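Local coordinates for protein glutathione S-transferase (Bombyx mori, PDB 3AY8) that probably transfers glutathione to electrophilic substrates, as a homodimeric cytosolic glutathione transferase that is not assigned to any of the established classes, at residues 155-158 with 159-162; 180-183 with 184-187. All coordinates share one frame; numbering follows the deposited sequence. Where two conformers were deposited one is given.

Contact 1 of 2, residues 155-158 with 159-162; sequences HPTI and ADTS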
ATOM      1  N   HIS A 155     -10.366  19.498   4.481  1.00 34.31           N
ATOM      2  CA  HIS A 155     -10.904  18.899   5.711  1.00 33.62           C
ATOM      3  C   HIS A 155     -10.215  17.550   5.977  1.00 32.16           C
ATOM      4  O   HIS A 155      -9.700  16.931   5.041  1.00 32.38           O
ATOM      5  CB  HIS A 155     -12.427  18.708   5.616  1.00 33.90           C
ATOM      6  CG  HIS A 155     -12.872  17.909   4.427  1.00 36.05           C
ATOM      7  ND1 HIS A 155     -13.024  16.538   4.460  1.00 37.69           N
ATOM      8  CD2 HIS A 155     -13.224  18.294   3.174  1.00 37.32           C
ATOM      9  CE1 HIS A 155     -13.437  16.111   3.278  1.00 37.54           C
ATOM     10  NE2 HIS A 155     -13.570  17.157   2.481  1.00 37.22           N
ATOM     11  N   PRO A 156     -10.189  17.101   7.247  1.00 30.67           N
ATOM     12  CA  PRO A 156      -9.478  15.851   7.548  1.00 29.47           C
ATOM     13  C   PRO A 156     -10.212  14.624   7.000  1.00 28.41           C
ATOM     14  O   PRO A 156     -11.432  14.639   6.880  1.00 27.98           O
ATOM     15  CB  PRO A 156      -9.400  15.828   9.080  1.00 29.43           C
ATOM     16  CG  PRO A 156     -10.463  16.775   9.559  1.00 30.48           C
ATOM     17  CD  PRO A 156     -10.701  17.772   8.459  1.00 30.73           C
ATOM     18  N   THR A 157      -9.462  13.593   6.619  1.00 26.66           N
ATOM     19  CA  THR A 157     -10.057  12.368   6.088  1.00 25.14           C
ATOM     20  C   THR A 157      -9.339  11.201   6.745  1.00 25.17           C
ATOM     21  O   THR A 157      -8.392  11.420   7.513  1.00 25.00           O
ATOM     22  CB  THR A 157      -9.915  12.275   4.547  1.00 25.27           C
ATOM     23  OG1 THR A 157      -8.524  12.297   4.188  1.00 23.14           O
ATOM     24  CG2 THR A 157     -10.639  13.456   3.843  1.00 24.71           C
ATOM     25  N   ILE A 158      -9.777   9.973   6.464  1.00 24.39           N
ATOM     26  CA  ILE A 158      -9.035   8.801   6.917  1.00 23.97           C
ATOM     27  C   ILE A 158      -7.609   8.731   6.350  1.00 23.50           C
ATOM     28  O   ILE A 158      -6.779   8.003   6.884  1.00 23.39           O
ATOM     29  CB  ILE A 158      -9.779   7.448   6.673  1.00 24.15           C
ATOM     30  CG1 ILE A 158      -9.991   7.176   5.182  1.00 23.81           C
ATOM     31  CG2 ILE A 158     -11.101   7.388   7.459  1.00 24.53           C
ATOM     32  CD1 ILE A 158     -10.531   5.758   4.915  1.00 21.44           C
ATOM     33  N   ALA A 159      -7.324   9.458   5.271  1.00 23.10           N
ATOM     34  CA  ALA A 159      -5.927   9.553   4.797  1.00 23.62           C
ATOM     35  C   ALA A 159      -5.051  10.252   5.863  1.00 23.73           C
ATOM     36  O   ALA A 159      -3.903   9.867   6.092  1.00 23.78           O
ATOM     37  CB  ALA A 159      -5.856  10.276   3.466  1.00 23.16           C
ATOM     38  N   ASP A 160      -5.612  11.239   6.553  1.00 24.07           N
ATOM     39  CA  ASP A 160      -4.875  11.900   7.648  1.00 24.49           C
ATOM     40  C   ASP A 160      -4.663  11.009   8.856  1.00 24.23           C
ATOM     41  O   ASP A 160      -3.594  11.039   9.441  1.00 24.53           O
ATOM     42  CB  ASP A 160      -5.550  13.202   8.082  1.00 24.65           C
ATOM     43  CG  ASP A 160      -5.672  14.189   6.946  1.00 26.11           C
ATOM     44  OD1 ASP A 160      -4.661  14.868   6.637  1.00 27.48           O
ATOM     45  OD2 ASP A 160      -6.777  14.285   6.378  1.00 25.32           O
ATOM     46  N   THR A 161      -5.667  10.225   9.242  1.00 24.54           N
ATOM     47  CA  THR A 161      -5.487   9.324  10.384  1.00 24.62           C
ATOM     48  C   THR A 161      -4.378   8.288  10.129  1.00 24.51           C
ATOM     49  O   THR A 161      -3.545   8.052  10.998  1.00 24.38           O
ATOM     50  CB  THR A 161      -6.806   8.682  10.850  1.00 24.72           C
ATOM     51  OG1 THR A 161      -7.519   8.171   9.726  1.00 24.81           O
ATOM     52  CG2 THR A 161      -7.688   9.741  11.558  1.00 24.48           C
ATOM     53  N   SER A 162      -4.343   7.706   8.926  1.00 23.99           N
ATOM     54  CA  SER A 162      -3.309   6.722   8.585  1.00 23.70           C
ATOM     55  C   SER A 162      -1.913   7.350   8.504  1.00 23.64           C
ATOM     56  O   SER A 162      -0.948   6.829   9.072  1.00 23.60           O
ATOM     57  CB  SER A 162      -3.653   6.026   7.260  1.00 23.58           C
ATOM     58  OG  SER A 162      -4.739   5.117   7.444  1.00 24.22           O
TER
HETATM   59  O   HOH W   1      -7.593  15.006   4.043  1.00 24.72           O

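Contact 2 of 2, residues 180-183 with 184-187; sequences FPNI and QRWI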
ATOM      1  N   PHE A 180      10.647  20.506   6.125  1.00 29.71           N
ATOM      2  CA  PHE A 180       9.266  20.327   5.678  1.00 29.61           C
ATOM      3  C   PHE A 180       8.253  21.100   6.514  1.00 30.12           C
ATOM      4  O   PHE A 180       7.546  20.509   7.340  1.00 30.01           O
ATOM      5  CB  PHE A 180       8.911  18.833   5.605  1.00 29.87           C
ATOM      6  CG  PHE A 180       9.985  17.984   4.983  1.00 29.38           C
ATOM      7  CD1 PHE A 180      10.361  18.169   3.651  1.00 29.41           C
ATOM      8  CD2 PHE A 180      10.616  16.988   5.727  1.00 28.87           C
ATOM      9  CE1 PHE A 180      11.357  17.380   3.076  1.00 29.05           C
ATOM     10  CE2 PHE A 180      11.607  16.192   5.164  1.00 28.02           C
ATOM     11  CZ  PHE A 180      11.984  16.390   3.834  1.00 29.42           C
ATOM     12  N   PRO A 181       8.166  22.434   6.297  1.00 30.42           N
ATOM     13  CA  PRO A 181       7.285  23.258   7.128  1.00 30.45           C
ATOM     14  C   PRO A 181       5.803  22.869   7.041  1.00 29.84           C
ATOM     15  O   PRO A 181       5.071  23.063   8.011  1.00 29.48           O
ATOM     16  CB  PRO A 181       7.511  24.698   6.601  1.00 30.46           C
ATOM     17  CG  PRO A 181       8.200  24.550   5.283  1.00 31.65           C
ATOM     18  CD  PRO A 181       8.956  23.245   5.344  1.00 30.66           C
ATOM     19  N   ASN A 182       5.364  22.332   5.901  1.00 29.50           N
ATOM     20  CA  ASN A 182       3.951  21.918   5.750  1.00 29.49           C
ATOM     21  C   ASN A 182       3.570  20.709   6.608  1.00 28.71           C
ATOM     22  O   ASN A 182       2.469  20.662   7.150  1.00 28.59           O
ATOM     23  CB  ASN A 182       3.577  21.697   4.276  1.00 29.08           C
ATOM     24  CG  ASN A 182       3.766  22.960   3.428  1.00 30.72           C
ATOM     25  OD1 ASN A 182       3.522  24.077   3.890  1.00 31.02           O
ATOM     26  ND2 ASN A 182       4.198  22.779   2.192  1.00 30.14           N
ATOM     27  N   ILE A 183       4.486  19.747   6.726  1.00 28.60           N
ATOM     28  CA  ILE A 183       4.333  18.630   7.671  1.00 28.57           C
ATOM     29  C   ILE A 183       4.319  19.145   9.116  1.00 29.27           C
ATOM     30  O   ILE A 183       3.513  18.694   9.936  1.00 28.99           O
ATOM     31  CB  ILE A 183       5.441  17.532   7.515  1.00 28.16           C
ATOM     32  CG1 ILE A 183       5.480  16.986   6.071  1.00 26.75           C
ATOM     33  CG2 ILE A 183       5.199  16.372   8.519  1.00 27.83           C
ATOM     34  CD1 ILE A 183       6.559  15.932   5.811  1.00 22.93           C
ATOM     35  N   GLN A 184       5.218  20.078   9.431  1.00 30.08           N
ATOM     36  CA  GLN A 184       5.254  20.685  10.777  1.00 30.83           C
ATOM     37  C   GLN A 184       3.916  21.315  11.151  1.00 30.52           C
ATOM     38  O   GLN A 184       3.431  21.127  12.260  1.00 30.52           O
ATOM     39  CB  GLN A 184       6.379  21.724  10.892  1.00 31.28           C
ATOM     40  CG  GLN A 184       7.774  21.121  10.828  1.00 32.32           C
ATOM     41  CD  GLN A 184       8.863  22.158  10.958  1.00 34.59           C
ATOM     42  OE1 GLN A 184       8.939  23.101  10.170  1.00 36.41           O
ATOM     43  NE2 GLN A 184       9.729  21.977  11.940  1.00 34.55           N
ATOM     44  N   ARG A 185       3.311  22.037  10.209  1.00 30.51           N
ATOM     45  CA  ARG A 185       1.995  22.646  10.413  1.00 30.17           C
ATOM     46  C   ARG A 185       0.918  21.567  10.621  1.00 29.91           C
ATOM     47  O   ARG A 185       0.105  21.629  11.552  1.00 29.15           O
ATOM     48  CB  ARG A 185       1.624  23.500   9.198  1.00 30.43           C
ATOM     49  CG  ARG A 185       0.212  24.123   9.266  1.00 31.11           C
ATOM     50  CD  ARG A 185      -0.302  24.539   7.887  1.00 32.44           C
ATOM     51  NE  ARG A 185      -0.834  23.404   7.123  1.00 34.06           N
ATOM     52  CZ  ARG A 185      -0.455  23.053   5.894  1.00 33.63           C
ATOM     53  NH1 ARG A 185       0.483  23.744   5.245  1.00 33.18           N
ATOM     54  NH2 ARG A 185      -1.023  22.003   5.301  1.00 30.72           N
ATOM     55  N   TRP A 186       0.915  20.585   9.729  1.00 29.24           N
ATOM     56  CA  TRP A 186      -0.116  19.557   9.718  1.00 28.78           C
ATOM     57  C   TRP A 186      -0.066  18.684  10.975  1.00 28.71           C
ATOM     58  O   TRP A 186      -1.110  18.308  11.505  1.00 28.75           O
ATOM     59  CB  TRP A 186       0.012  18.738   8.427  1.00 28.53           C
ATOM     60  CG  TRP A 186      -0.692  17.420   8.390  1.00 27.68           C
ATOM     61  CD1 TRP A 186      -1.991  17.198   8.059  1.00 27.28           C
ATOM     62  CD2 TRP A 186      -0.114  16.130   8.650  1.00 27.23           C
ATOM     63  NE1 TRP A 186      -2.267  15.847   8.101  1.00 26.87           N
ATOM     64  CE2 TRP A 186      -1.132  15.171   8.459  1.00 26.99           C
ATOM     65  CE3 TRP A 186       1.168  15.696   9.022  1.00 27.93           C
ATOM     66  CZ2 TRP A 186      -0.916  13.799   8.638  1.00 26.89           C
ATOM     67  CZ3 TRP A 186       1.389  14.337   9.195  1.00 27.52           C
ATOM     68  CH2 TRP A 186       0.345  13.400   9.009  1.00 27.90           C
ATOM     69  N   ILE A 187       1.139  18.388  11.456  0.50 28.94           N
ATOM     70  CA  ILE A 187       1.303  17.501  12.611  0.50 29.57           C
ATOM     71  C   ILE A 187       0.764  18.114  13.916  0.50 30.19           C
ATOM     72  O   ILE A 187       0.308  17.391  14.801  0.50 30.07           O
ATOM     73  CB  ILE A 187       2.764  16.995  12.762  0.50 29.51           C
ATOM     74  CG1 ILE A 187       2.818  15.759  13.664  0.50 29.31           C
ATOM     75  CG2 ILE A 187       3.687  18.091  13.265  0.50 29.86           C
ATOM     76  CD1 ILE A 187       2.450  14.474  12.947  0.50 29.45           C
TER

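Contact 1 of 2, residues 155-158 with 159-162
The carboxylate of Asp160 folds back over the chain just before helix 158-173, its OD2 lying 3.3 Å from Pro156 CA and accepting a hydrogen bond from Thr157 N at 2.8 Å. That bond uses the anti lone pair of OD2 and is fairly straight, with an N-H...O angle of 158°. The hydroxyl of Thr157 bends toward the helix: a chi1 of 60° sets OG1 between its own N and carbonyl carbon, where it accepts from Ala159 N at 3.3 Å and rests against the methyl of Ala159. A water joins the two side chains, donating to Asp160 OD2 and to His155 O while accepting from Thr157 OG1. The other carboxylate oxygen, OD1, is held by Val151 N and Trp186 NE1, so both ends of this buried group are gripped and its rotation is fixed. One residue on, Thr161 OG1 donates to Ile158 O at 2.9 Å, reaching it from the same face of the carbonyl as Ser162 N. Thr157 at the N-cap and Asp160 three residues on form a capping box, and the S/T-X-X-D sequence at the start of this helix is the N-capping box characteristic of the C-terminal domain of glutathione transferases.

Contact 2 of 2, residues 180-183 with 184-187
Helix 181-190 of the all-helical C-terminal domain begins here, with Phe180 at the N-cap and successive i to i+4 backbone bonds running from Gln184 N to Phe180 O (3.2 Å) through to Ile187 N and Ile183 O (2.8 Å). Among the polar side chains, Arg185 doubles back beside Asn182. Its chain starts anti to the backbone N (chi1 176°) and bends at chi3, which lays one face of the guanidinium over Asn182 O, while NH1 comes to 3.3 Å from Asn182 OD1, the amide and guanidinium planes 42° apart. The firmer partners of both lie outside the turn: Arg185 NH2 donates to Leu145 O and Lys149 O, and Asn182 ND2 to Glu146, fastening the helix to the end of helix 128-147. Gln184 runs back toward the N-terminus, with CG 3.5 Å from Phe180 O and OE1 3.5 Å from Pro181 CA. With an alanine here, the first turn would probably lose its lining along Phe180 O and Pro181, leaving that flank of the proline less covered. Apolar packing falls to Ile183 and Trp186, whose indole also meets helix 158-173; Ile183 CG2 lies 4.1 Å from Trp186 CE3, and Ile183 O sits at the edge of the ring, in its plane.

Contacts 1 and 2 lie in series at the starts of two consecutive helices, 158-173 and 181-190, with their centres about 15 Å apart. They meet directly through a probable hydrogen bond from Trp186 NE1 to Asp160 OD1 at 3.0 Å. The capping carboxylate of contact 1 therefore also receives the indole of contact 2, and the beginning of helix 158-173 is tied to the second turn of helix 181-190. Contact 1 is nearer the middle of the chain, about 10 Å from its centre against about 17 Å for contact 2, and its Ile158 and Thr161 pack on helices 68-79 and 13-25 of the thioredoxin-like domain. Contact 2 lies between helix 128-147 and later turns of helix 158-173.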